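Local structure of acetyltransferase, GNAT family (Enterococcus faecalis, 1U6M) at residues Val21-Lys24 with Asp25-Leu28. The protein probably transfers an acyl group, most likely acetyl from acetyl-CoA, to an acceptor not yet known, as a member of the GNAT acetyltransferase family. Residues are numbered along the deposited sequence; the frame is centred on the assembly and turned at random.
Sequences VILK and DMEL
The backbone amide of Met-26 bonds to the carbonyl of Ile-22 (Met-26 N to Ile-22 O, 3.1 Å), and that of Asp-25 to the carbonyl of Val-21 (Asp-25 N to Val-21 O, 3.3 Å), both in the i to i+4 pattern of a helix. As modelled, the backbone departs from helical geometry at Leu-23 and Lys-24, but the peptide joining them is doubtful, because Leu-23 O lies implausibly close to the Lys-24 side chain; a weak bond from Asp-25 N to Leu-23 O is therefore doubtful too. Asp-25 CB packs on the same turn, 3.2 Å from Val-21 O. The ammonium of Lys-24 turns to Glu-36, at the start of helix 36-47, and forms a salt bridge there.

The apolar side chains gather on another face. Met-26 holds CG anti to its carbonyl carbon (chi1 -73°), and its sulfur SD comes 4.4 Å from both Ile-22 CG2 and Leu-23 CD2. The buried Leu-23 and Leu-28 meet at a slant through their CD2 methyls, 3.8 Å apart. Phe-103 touches Leu-23 and Met-26, while Ile-22 rests on Thr-117 and Ser-119 of strand 112-120. Beyond Met-26 the chain turns off through Glu-27, the first residue to leave helical angles, with positive phi, into the loop leading to helix 36-47. With its two i to i+4 bonds and this positive phi, the arrangement is a C-terminal helix end, irregular as modelled, here closing the first helix of a GNAT fold and packing it against the central sheet.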
loop_
_atom_site.group_PDB
_atom_site.type_symbol
_atom_site.label_atom_id
_atom_site.label_comp_id
_atom_site.label_asym_id
_atom_site.label_seq_id
_atom_site.Cartn_x
_atom_site.Cartn_y
_atom_site.Cartn_z
ATOM N N VAL A 21 9.356 -4.220 -4.596
ATOM C CA VAL A 21 8.773 -5.357 -5.326
ATOM C C VAL A 21 7.630 -4.896 -6.221
ATOM O O VAL A 21 7.585 -5.233 -7.402
ATOM C CB VAL A 21 8.317 -6.552 -4.396
ATOM C CG1 VAL A 21 7.549 -7.593 -5.181
ATOM C CG2 VAL A 21 9.499 -7.208 -3.761
ATOM N N ILE A 22 6.694 -4.149 -5.626
ATOM C CA ILE A 22 5.598 -3.452 -6.323
ATOM C C ILE A 22 6.048 -2.598 -7.528
ATOM O O ILE A 22 5.421 -2.684 -8.584
ATOM C CB ILE A 22 4.824 -2.555 -5.309
ATOM C CG1 ILE A 22 4.152 -3.434 -4.242
ATOM C CG2 ILE A 22 3.775 -1.671 -5.997
ATOM C CD1 ILE A 22 3.816 -2.706 -3.025
ATOM N N LEU A 23 7.083 -1.760 -7.349
ATOM C CA LEU A 23 7.607 -0.886 -8.414
ATOM C C LEU A 23 8.293 -1.866 -9.339
ATOM O O LEU A 23 8.795 -2.880 -8.886
ATOM C CB LEU A 23 8.614 0.150 -7.874
ATOM C CG LEU A 23 8.214 1.071 -6.708
ATOM C CD1 LEU A 23 9.236 2.098 -6.502
ATOM C CD2 LEU A 23 6.835 1.726 -6.881
ATOM N N LYS A 24 8.328 -1.725 -10.623
ATOM C CA LYS A 24 9.076 -2.906 -11.200
ATOM C C LYS A 24 8.257 -4.152 -11.519
ATOM O O LYS A 24 8.460 -4.739 -12.568
ATOM C CB LYS A 24 10.213 -3.374 -10.261
ATOM C CG LYS A 24 10.030 -4.729 -9.669
ATOM C CD LYS A 24 11.376 -5.349 -9.486
ATOM C CE LYS A 24 12.233 -4.572 -8.519
ATOM N NZ LYS A 24 13.484 -5.363 -8.274
ATOM N N ASP A 25 7.390 -4.574 -10.603
ATOM C CA ASP A 25 6.218 -5.296 -11.016
ATOM C C ASP A 25 5.317 -4.372 -11.877
ATOM O O ASP A 25 4.602 -4.840 -12.737
ATOM C CB ASP A 25 5.481 -5.833 -9.800
ATOM C CG ASP A 25 4.185 -6.567 -10.167
ATOM O OD1 ASP A 25 3.107 -5.906 -10.256
ATOM O OD2 ASP A 25 4.243 -7.809 -10.363
ATOM N N MET A 26 5.352 -3.067 -11.617
ATOM C CA MET A 26 4.790 -2.021 -12.498
ATOM C C MET A 26 5.744 -1.685 -13.647
ATOM O O MET A 26 5.354 -1.010 -14.604
ATOM C CB MET A 26 4.575 -0.696 -11.734
ATOM C CG MET A 26 3.452 -0.678 -10.789
ATOM S SD MET A 26 3.561 0.718 -9.645
ATOM C CE MET A 26 2.693 1.979 -10.621
ATOM N N GLU A 27 7.009 -2.091 -13.507
ATOM C CA GLU A 27 8.049 -1.827 -14.494
ATOM C C GLU A 27 8.219 -0.322 -14.709
ATOM O O GLU A 27 8.158 0.208 -15.825
ATOM C CB GLU A 27 7.755 -2.575 -15.798
ATOM C CG GLU A 27 7.460 -4.071 -15.621
ATOM C CD GLU A 27 7.170 -4.758 -16.952
ATOM O OE1 GLU A 27 5.975 -5.065 -17.231
ATOM O OE2 GLU A 27 8.148 -4.960 -17.725
ATOM N N LEU A 28 8.428 0.365 -13.607
ATOM C CA LEU A 28 8.558 1.785 -13.597
ATOM C C LEU A 28 9.868 2.079 -14.286
ATOM O O LEU A 28 10.876 1.393 -14.043
ATOM C CB LEU A 28 8.497 2.303 -12.168
ATOM C CG LEU A 28 7.290 3.205 -11.795
ATOM C CD1 LEU A 28 5.916 2.929 -12.448
ATOM C CD2 LEU A 28 7.156 3.300 -10.311
#